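Local structure of cellobiose 2-epimerase (Caldibacillus thermoamylovorans, 5ZHB) at residues A[122-126]-A[195-199]; A[186-190]-A[212-216]; A[252-256]-A[272-277]. The protein catalyses the reversible 2-epimerisation of cellobiose, converting the glucose unit at its reducing end into mannose. One frame throughout, in Å; residues are numbered along the deposited sequence.

All three contacts belong to the ring of paired helices that forms the (alpha/alpha)6 barrel of this epimerase family. Interaction 1 joins two neighbouring inner helices, 111-128 and 183-199; interactions 2 and 3 each join an inner helix to the outer one that follows it. Helix 183-199 serves both interactions 1 and 2, whose centres lie 18 Å apart. Interactions 2 and 3 touch directly, with centres 12 Å apart: Leu190 CD2 packs 3.8 Å from Ile255 CG1. Interactions 1 and 3 are the most distant pair, at 22 Å between centres. As in related epimerases, the sugar site probably lies in the cavity enclosed by the inner helices.

Interaction 1 (A[122-126]-A[195-199]); sequences TEYYR and NLYRV
With Thr122 OG1 set between its own backbone N and carbonyl carbon (chi1 58°) and the chain of Glu123 bent at chi2 (67°), an oxygen of each residue is presented to the amide nitrogen of Asn195. Asn195 ND2 gives hydrogen bonds of 3.0 Å to Thr122 OG1, which lies tilted out of the amide plane, and of 3.0 Å to Glu123 OE1. The second is the straighter (160° at the hydrogen): it enters the anti lone pair of OE1, with carboxylate and amide nearly coplanar. On its syn side the same OE1 takes a 3.0 Å salt bridge from Arg126 NH1. A water donates to both Glu123 OE1 and Asn195 OD1, and Arg198 NH1 reaches Asn195 OD1 at 2.9 Å. Arg198 CD lies over one face of the Arg126 guanidinium. Beside these polar groups the axes of 122-126 and 195-199 come within 9.3 Å and carbon meets carbon: Thr122 CG2 touches Leu196 CD1 at 3.6 Å, while Val199 CG2 presses on Arg126 CG at 3.4 Å and meets the edge of the Tyr125 ring. Beyond the contact, Thr122 OG1 bonds to Val118 O, Tyr119 O is a further acceptor for Asn195 ND2, and Glu123 OE2 pairs with Arg64 and Arg198 with Asp257. Acceptors facing ND2 and donors facing OD1 thus define which way round the Asn195 amide sits, while the two carboxylates probably offset the charge of the nearby arginines.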
loop_
_atom_site.group_PDB
_atom_site.type_symbol
_atom_site.label_atom_id
_atom_site.label_comp_id
_atom_site.label_asym_id
_atom_site.label_seq_id
_atom_site.Cartn_x
_atom_site.Cartn_y
_atom_site.Cartn_z
ATOM N N THR A 122 0.302 -4.852 13.292
ATOM C CA THR A 122 1.486 -5.680 13.458
ATOM C C THR A 122 2.732 -4.804 13.478
ATOM O O THR A 122 3.593 -5.017 14.321
ATOM C CB THR A 122 1.534 -6.814 12.432
ATOM O OG1 THR A 122 1.510 -6.328 11.090
ATOM C CG2 THR A 122 0.369 -7.766 12.621
ATOM N N GLU A 123 2.797 -3.759 12.638
ATOM C CA GLU A 123 3.952 -2.880 12.642
ATOM C C GLU A 123 4.064 -2.145 13.985
ATOM O O GLU A 123 5.155 -1.991 14.544
ATOM C CB GLU A 123 3.874 -1.879 11.496
ATOM C CG GLU A 123 5.177 -1.133 11.223
ATOM C CD GLU A 123 6.308 -2.018 10.698
ATOM O OE1 GLU A 123 6.101 -3.178 10.273
ATOM O OE2 GLU A 123 7.434 -1.503 10.761
ATOM N N TYR A 124 2.928 -1.696 14.523
ATOM C CA TYR A 124 2.927 -1.013 15.802
ATOM C C TYR A 124 3.381 -1.997 16.878
ATOM O O TYR A 124 4.144 -1.641 17.775
ATOM C CB TYR A 124 1.526 -0.450 16.044
ATOM C CG TYR A 124 1.397 0.347 17.334
ATOM C CD1 TYR A 124 1.980 1.589 17.455
ATOM C CD2 TYR A 124 0.605 -0.115 18.383
ATOM C CE1 TYR A 124 1.820 2.340 18.607
ATOM C CE2 TYR A 124 0.454 0.618 19.543
ATOM C CZ TYR A 124 1.069 1.845 19.657
ATOM O OH TYR A 124 0.927 2.618 20.788
ATOM N N TYR A 125 2.952 -3.256 16.746
ATOM C CA TYR A 125 3.354 -4.263 17.711
ATOM C C TYR A 125 4.873 -4.443 17.657
ATOM O O TYR A 125 5.521 -4.581 18.686
ATOM C CB TYR A 125 2.589 -5.555 17.459
ATOM C CG TYR A 125 2.957 -6.643 18.456
ATOM C CD1 TYR A 125 2.406 -6.663 19.735
ATOM C CD2 TYR A 125 3.899 -7.608 18.130
ATOM C CE1 TYR A 125 2.744 -7.660 20.644
ATOM C CE2 TYR A 125 4.262 -8.589 19.035
ATOM C CZ TYR A 125 3.671 -8.627 20.285
ATOM O OH TYR A 125 4.032 -9.633 21.128
ATOM N N ARG A 126 5.464 -4.388 16.459
ATOM C CA ARG A 126 6.904 -4.568 16.336
ATOM C C ARG A 126 7.648 -3.583 17.238
ATOM O O ARG A 126 8.691 -3.931 17.780
ATOM C CB ARG A 126 7.408 -4.461 14.889
ATOM C CG ARG A 126 6.847 -5.587 14.035
ATOM C CD ARG A 126 7.166 -5.478 12.564
ATOM N NE ARG A 126 8.592 -5.692 12.314
ATOM C CZ ARG A 126 9.208 -5.444 11.175
ATOM N NH1 ARG A 126 8.561 -4.910 10.153
ATOM N NH2 ARG A 126 10.501 -5.692 11.072
ATOM N N ASN A 195 3.533 -9.337 7.337
ATOM C CA ASN A 195 3.910 -8.583 8.528
ATOM C C ASN A 195 3.441 -9.298 9.797
ATOM O O ASN A 195 4.127 -9.243 10.843
ATOM C CB ASN A 195 3.444 -7.130 8.414
ATOM C CG ASN A 195 4.443 -6.146 8.962
ATOM O OD1 ASN A 195 5.652 -6.251 8.693
ATOM N ND2 ASN A 195 3.972 -5.176 9.742
ATOM N N LEU A 196 2.292 -9.970 9.699
ATOM C CA LEU A 196 1.733 -10.702 10.828
ATOM C C LEU A 196 2.676 -11.860 11.165
ATOM O O LEU A 196 2.988 -12.099 12.334
ATOM C CB LEU A 196 0.311 -11.169 10.524
ATOM C CG LEU A 196 -0.415 -11.946 11.635
ATOM C CD1 LEU A 196 -0.472 -11.204 12.968
ATOM C CD2 LEU A 196 -1.814 -12.311 11.206
ATOM N N TYR A 197 3.173 -12.544 10.126
ATOM C CA TYR A 197 4.022 -13.713 10.326
ATOM C C TYR A 197 5.358 -13.300 10.946
ATOM O O TYR A 197 5.942 -14.064 11.711
ATOM C CB TYR A 197 4.176 -14.462 9.002
ATOM C CG TYR A 197 4.857 -15.805 9.194
ATOM C CD1 TYR A 197 4.133 -16.928 9.575
ATOM C CD2 TYR A 197 6.243 -15.912 9.110
ATOM C CE1 TYR A 197 4.765 -18.141 9.805
ATOM C CE2 TYR A 197 6.882 -17.126 9.296
ATOM C CZ TYR A 197 6.139 -18.235 9.656
ATOM O OH TYR A 197 6.789 -19.409 9.860
ATOM N N ARG A 198 5.837 -12.082 10.653
ATOM C CA ARG A 198 7.022 -11.550 11.308
ATOM C C ARG A 198 6.831 -11.518 12.820
ATOM O O ARG A 198 7.792 -11.579 13.563
ATOM C CB ARG A 198 7.383 -10.127 10.855
ATOM C CG ARG A 198 7.856 -10.012 9.412
ATOM C CD ARG A 198 8.239 -8.569 9.106
ATOM N NE ARG A 198 8.938 -8.411 7.823
ATOM C CZ ARG A 198 8.402 -8.045 6.655
ATOM N NH1 ARG A 198 7.160 -7.565 6.562
ATOM N NH2 ARG A 198 9.136 -8.192 5.574
ATOM N N VAL A 199 5.596 -11.362 13.284
ATOM C CA VAL A 199 5.362 -11.083 14.693
ATOM C C VAL A 199 4.703 -12.266 15.407
ATOM O O VAL A 199 4.639 -12.286 16.626
ATOM C CB VAL A 199 4.520 -9.797 14.573
ATOM C CG1 VAL A 199 3.188 -9.811 15.299
ATOM C CG2 VAL A 199 5.362 -8.573 14.845
HETATM O O HOH W 1 6.183 -3.770 7.589
#

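Interaction 2 (A[186-190]-A[212-216]); sequences HLHVL and LIDLF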
loop_
_atom_site.group_PDB
_atom_site.type_symbol
_atom_site.label_atom_id
_atom_site.label_comp_id
_atom_site.label_asym_id
_atom_site.label_seq_id
_atom_site.Cartn_x
_atom_site.Cartn_y
_atom_site.Cartn_z
ATOM N N HIS A 186 -6.035 -9.064 -2.908
ATOM C CA HIS A 186 -5.123 -10.166 -2.658
ATOM C C HIS A 186 -3.719 -9.659 -2.328
ATOM O O HIS A 186 -3.045 -10.204 -1.448
ATOM C CB HIS A 186 -5.195 -11.137 -3.849
ATOM C CG HIS A 186 -6.474 -11.923 -3.810
ATOM N ND1 HIS A 186 -7.664 -11.425 -4.297
ATOM C CD2 HIS A 186 -6.754 -13.159 -3.297
ATOM C CE1 HIS A 186 -8.632 -12.330 -4.082
ATOM N NE2 HIS A 186 -8.107 -13.396 -3.477
ATOM N N LEU A 187 -3.283 -8.586 -3.006
ATOM C CA LEU A 187 -1.928 -8.081 -2.770
ATOM C C LEU A 187 -1.791 -7.616 -1.323
ATOM O O LEU A 187 -0.805 -7.942 -0.633
ATOM C CB LEU A 187 -1.608 -6.964 -3.772
ATOM C CG LEU A 187 -0.234 -6.285 -3.639
ATOM C CD1 LEU A 187 0.875 -7.296 -3.704
ATOM C CD2 LEU A 187 -0.024 -5.219 -4.682
ATOM N N HIS A 188 -2.765 -6.795 -0.878
ATOM C CA HIS A 188 -2.692 -6.190 0.454
ATOM C C HIS A 188 -2.999 -7.210 1.550
ATOM O O HIS A 188 -2.493 -7.067 2.660
ATOM C CB HIS A 188 -3.423 -4.843 0.494
ATOM C CG HIS A 188 -2.747 -3.892 -0.428
ATOM N ND1 HIS A 188 -1.503 -3.358 -0.144
ATOM C CD2 HIS A 188 -3.032 -3.501 -1.670
ATOM C CE1 HIS A 188 -1.123 -2.612 -1.176
ATOM N NE2 HIS A 188 -2.011 -2.698 -2.104
ATOM N N VAL A 189 -3.765 -8.266 1.252
ATOM C CA VAL A 189 -3.860 -9.352 2.206
ATOM C C VAL A 189 -2.477 -9.991 2.364
ATOM O O VAL A 189 -2.026 -10.225 3.478
ATOM C CB VAL A 189 -4.947 -10.378 1.848
ATOM C CG1 VAL A 189 -4.892 -11.608 2.757
ATOM C CG2 VAL A 189 -6.320 -9.726 1.903
ATOM N N LEU A 190 -1.802 -10.287 1.246
ATOM C CA LEU A 190 -0.460 -10.876 1.318
ATOM C C LEU A 190 0.511 -9.972 2.082
ATOM O O LEU A 190 1.258 -10.424 2.945
ATOM C CB LEU A 190 0.002 -11.168 -0.107
ATOM C CG LEU A 190 1.418 -11.732 -0.254
ATOM C CD1 LEU A 190 1.602 -13.064 0.457
ATOM C CD2 LEU A 190 1.665 -11.908 -1.717
ATOM N N LEU A 212 -1.652 -17.569 -1.044
ATOM C CA LEU A 212 -1.671 -16.288 -1.773
ATOM C C LEU A 212 -0.593 -16.215 -2.854
ATOM O O LEU A 212 -0.833 -15.733 -3.981
ATOM C CB LEU A 212 -1.550 -15.159 -0.744
ATOM C CG LEU A 212 -2.878 -14.803 -0.045
ATOM C CD1 LEU A 212 -2.711 -14.189 1.293
ATOM C CD2 LEU A 212 -3.699 -13.857 -0.904
ATOM N N ILE A 213 0.590 -16.711 -2.532
ATOM C CA ILE A 213 1.688 -16.666 -3.490
ATOM C C ILE A 213 1.342 -17.495 -4.714
ATOM O O ILE A 213 1.517 -17.071 -5.859
ATOM C CB ILE A 213 3.011 -17.087 -2.834
ATOM C CG1 ILE A 213 3.452 -16.048 -1.838
ATOM C CG2 ILE A 213 4.091 -17.324 -3.914
ATOM C CD1 ILE A 213 4.417 -16.563 -0.792
ATOM N N ASP A 214 0.750 -18.661 -4.476
ATOM C CA ASP A 214 0.392 -19.564 -5.564
ATOM C C ASP A 214 -0.740 -18.991 -6.411
ATOM O O ASP A 214 -0.692 -19.063 -7.644
ATOM C CB ASP A 214 0.167 -20.960 -5.013
ATOM C CG ASP A 214 0.295 -22.019 -6.092
ATOM O OD1 ASP A 214 1.412 -22.141 -6.652
ATOM O OD2 ASP A 214 -0.742 -22.578 -6.457
ATOM N N LEU A 215 -1.726 -18.336 -5.758
ATOM C CA LEU A 215 -2.748 -17.617 -6.494
ATOM C C LEU A 215 -2.116 -16.537 -7.379
ATOM O O LEU A 215 -2.519 -16.352 -8.526
ATOM C CB LEU A 215 -3.767 -17.014 -5.527
ATOM C CG LEU A 215 -4.743 -17.966 -4.823
ATOM C CD1 LEU A 215 -5.479 -17.232 -3.727
ATOM C CD2 LEU A 215 -5.722 -18.515 -5.808
ATOM N N PHE A 216 -1.162 -15.781 -6.839
ATOM C CA PHE A 216 -0.475 -14.796 -7.667
ATOM C C PHE A 216 0.187 -15.483 -8.862
ATOM O O PHE A 216 0.009 -15.036 -9.999
ATOM C CB PHE A 216 0.553 -13.962 -6.901
ATOM C CG PHE A 216 -0.086 -12.678 -6.388
ATOM C CD1 PHE A 216 -0.237 -11.581 -7.233
ATOM C CD2 PHE A 216 -0.628 -12.626 -5.115
ATOM C CE1 PHE A 216 -0.862 -10.429 -6.784
ATOM C CE2 PHE A 216 -1.248 -11.470 -4.667
ATOM C CZ PHE A 216 -1.379 -10.384 -5.504
#
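Leu212 and Phe216 of the outer helix 203-220 press against His186, Leu187 and Leu190 of the inner helix 183-199, forming the antiparallel helical hairpin from which (alpha/alpha)6 barrels are built. The axes of 186-190 and 212-216 approach to 10.4 Å, at 149° to each other. Packing is close around Leu212 and Phe216. The two methyls of Leu212 part over the inner helix: CD1 meets Val189 CG1 at 3.7 Å, and CD2 lies 3.9 Å from His186 CD2, at the edge of the imidazole. That ring is anchored by hydrogen bonds from His186 ND1 to Thr182 O and between His186 NE2 and Tyr156 N. The looser side is the one reached by Leu190. Its CD1 slides past Leu212 CB and comes only within 4.2 Å of Ile213 CG1, and its CD2 approaches the Phe216 ring obliquely. A second long contact, at the His186 end, sets Leu215 CD1 4.3 Å from His186 CD2. All the touching residues are buried, so neither part faces solvent. Phe216 packs closely, meeting the inner backbone with its edge: Phe216 CZ lies 3.6 Å from Leu187 CA.

Interaction 3 (A[252-256]-A[272-277]); sequences SWLID and MVIDIA
Ser252 and Val273 form the centre of this contact, where inner helix 245-262 and outer helix 267-283 pack side by side as an antiparallel hairpin of the (alpha/alpha)6 barrel. The axes of 252-256 and 272-277 approach to 9.0 Å, at 167°, and Ser252 CA lies 4.6 Å from Val273 CA, a closeness consistent with the small side chain of the serine. With its hydroxyl anti to the backbone N (chi1 174°), Ser252 OG crosses to the other helix and donates a 2.8 Å hydrogen bond to Val273 O, somewhat tilted from the plane of that carbonyl. In return the two Val273 methyls both rest against Ser252 O, CG1 at 3.4 Å and CG2 at 3.5 Å. About one turn further along the outer helix, Ile276 CG2 rests 3.9 Å from Ser252 CB, and Ala277 CB lies beside the hydroxyl.

Around this centre, Ile255 CG2 meets both Val273 CG2 and Met272 CE. The otherwise extended methionine bends at its last torsion (chi3 61°), which carries CE to 4.0 Å from Ile255 CG2. On another side of Val273, the CB and carboxylate carbon of Asp256 line the CG1 methyl.

Further out, Asp256 OD2 is held by salt bridges to Lys322 and Lys260 and by a hydrogen bond from Asn318, which pin the carboxylate while Asp256 CB and CG pack on Val273 CG1. Phe221 backs Met272 and Ile276, and Ala319 of helix 306-323 touches Ala277. The Ser252 hydroxyl shares its acceptor with the helix itself: Val273 O also receives a weak backbone bond of 3.4 Å from Ala277 N.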
loop_
_atom_site.group_PDB
_atom_site.type_symbol
_atom_site.label_atom_id
_atom_site.label_comp_id
_atom_site.label_asym_id
_atom_site.label_seq_id
_atom_site.Cartn_x
_atom_site.Cartn_y
_atom_site.Cartn_z
ATOM N N SER A 252 6.046 -7.308 -7.158
ATOM C CA SER A 252 7.335 -7.968 -7.305
ATOM C C SER A 252 8.046 -8.028 -5.963
ATOM O O SER A 252 8.436 -9.096 -5.527
ATOM C CB SER A 252 8.185 -7.297 -8.346
ATOM O OG SER A 252 9.486 -7.858 -8.383
ATOM N N TRP A 253 8.226 -6.886 -5.284
ATOM C CA TRP A 253 9.053 -6.895 -4.091
ATOM C C TRP A 253 8.269 -7.286 -2.841
ATOM O O TRP A 253 8.854 -7.877 -1.932
ATOM C CB TRP A 253 9.797 -5.573 -3.916
ATOM C CG TRP A 253 8.996 -4.411 -3.397
ATOM C CD1 TRP A 253 8.342 -3.474 -4.131
ATOM C CD2 TRP A 253 8.829 -4.033 -2.021
ATOM N NE1 TRP A 253 7.722 -2.574 -3.307
ATOM C CE2 TRP A 253 8.024 -2.878 -2.012
ATOM C CE3 TRP A 253 9.275 -4.545 -0.804
ATOM C CZ2 TRP A 253 7.673 -2.235 -0.829
ATOM C CZ3 TRP A 253 8.915 -3.918 0.372
ATOM C CH2 TRP A 253 8.162 -2.749 0.350
ATOM N N LEU A 254 6.956 -7.026 -2.823
ATOM C CA LEU A 254 6.116 -7.533 -1.736
ATOM C C LEU A 254 6.013 -9.063 -1.757
ATOM O O LEU A 254 6.132 -9.692 -0.717
ATOM C CB LEU A 254 4.727 -6.903 -1.745
ATOM C CG LEU A 254 4.662 -5.402 -1.424
ATOM C CD1 LEU A 254 3.228 -4.933 -1.469
ATOM C CD2 LEU A 254 5.286 -5.034 -0.083
ATOM N N ILE A 255 5.794 -9.671 -2.923
ATOM C CA ILE A 255 5.808 -11.136 -2.985
ATOM C C ILE A 255 7.174 -11.640 -2.514
ATOM O O ILE A 255 7.284 -12.592 -1.709
ATOM C CB ILE A 255 5.422 -11.626 -4.393
ATOM C CG1 ILE A 255 3.953 -11.330 -4.690
ATOM C CG2 ILE A 255 5.751 -13.114 -4.578
ATOM C CD1 ILE A 255 3.583 -11.349 -6.162
ATOM N N ASP A 256 8.250 -10.959 -2.946
ATOM C CA ASP A 256 9.585 -11.394 -2.555
ATOM C C ASP A 256 9.749 -11.352 -1.038
ATOM O O ASP A 256 10.294 -12.272 -0.427
ATOM C CB ASP A 256 10.680 -10.550 -3.195
ATOM C CG ASP A 256 12.019 -11.263 -3.332
ATOM O OD1 ASP A 256 12.025 -12.502 -3.255
ATOM O OD2 ASP A 256 13.037 -10.572 -3.471
ATOM N N MET A 272 9.292 -15.404 -11.007
ATOM C CA MET A 272 8.207 -14.459 -11.217
ATOM C C MET A 272 8.626 -13.067 -10.719
ATOM O O MET A 272 8.449 -12.104 -11.436
ATOM C CB MET A 272 6.894 -14.915 -10.556
ATOM C CG MET A 272 5.793 -13.856 -10.585
ATOM S SD MET A 272 4.283 -14.469 -9.802
ATOM C CE MET A 272 4.859 -14.788 -8.139
ATOM N N VAL A 273 9.167 -12.968 -9.512
ATOM C CA VAL A 273 9.581 -11.691 -8.952
ATOM C C VAL A 273 10.503 -10.960 -9.932
ATOM O O VAL A 273 10.336 -9.767 -10.202
ATOM C CB VAL A 273 10.216 -11.964 -7.577
ATOM C CG1 VAL A 273 11.034 -10.778 -7.045
ATOM C CG2 VAL A 273 9.139 -12.354 -6.565
ATOM N N ILE A 274 11.450 -11.716 -10.523
ATOM C CA ILE A 274 12.486 -11.123 -11.339
ATOM C C ILE A 274 11.890 -10.712 -12.674
ATOM O O ILE A 274 12.114 -9.597 -13.123
ATOM C CB ILE A 274 13.683 -12.093 -11.458
ATOM C CG1 ILE A 274 14.350 -12.295 -10.118
ATOM C CG2 ILE A 274 14.702 -11.632 -12.505
ATOM C CD1 ILE A 274 15.180 -13.571 -10.025
ATOM N N ASP A 275 11.062 -11.591 -13.268
ATOM C CA ASP A 275 10.504 -11.357 -14.594
ATOM C C ASP A 275 9.560 -10.151 -14.615
ATOM O O ASP A 275 9.519 -9.388 -15.589
ATOM C CB ASP A 275 9.856 -12.634 -15.117
ATOM C CG ASP A 275 10.834 -13.766 -15.450
ATOM O OD1 ASP A 275 12.059 -13.509 -15.460
ATOM O OD2 ASP A 275 10.368 -14.895 -15.644
ATOM N N ILE A 276 8.768 -9.989 -13.547
ATOM C CA ILE A 276 7.928 -8.810 -13.429
ATOM C C ILE A 276 8.813 -7.557 -13.469
ATOM O O ILE A 276 8.527 -6.615 -14.199
ATOM C CB ILE A 276 7.050 -8.873 -12.160
ATOM C CG1 ILE A 276 5.974 -9.993 -12.229
ATOM C CG2 ILE A 276 6.401 -7.521 -11.859
ATOM C CD1 ILE A 276 5.446 -10.377 -10.857
ATOM N N ALA A 277 9.891 -7.531 -12.689
ATOM C CA ALA A 277 10.724 -6.339 -12.602
ATOM C C ALA A 277 11.346 -5.985 -13.955
ATOM O O ALA A 277 11.294 -4.834 -14.404
ATOM C CB ALA A 277 11.740 -6.508 -11.515
#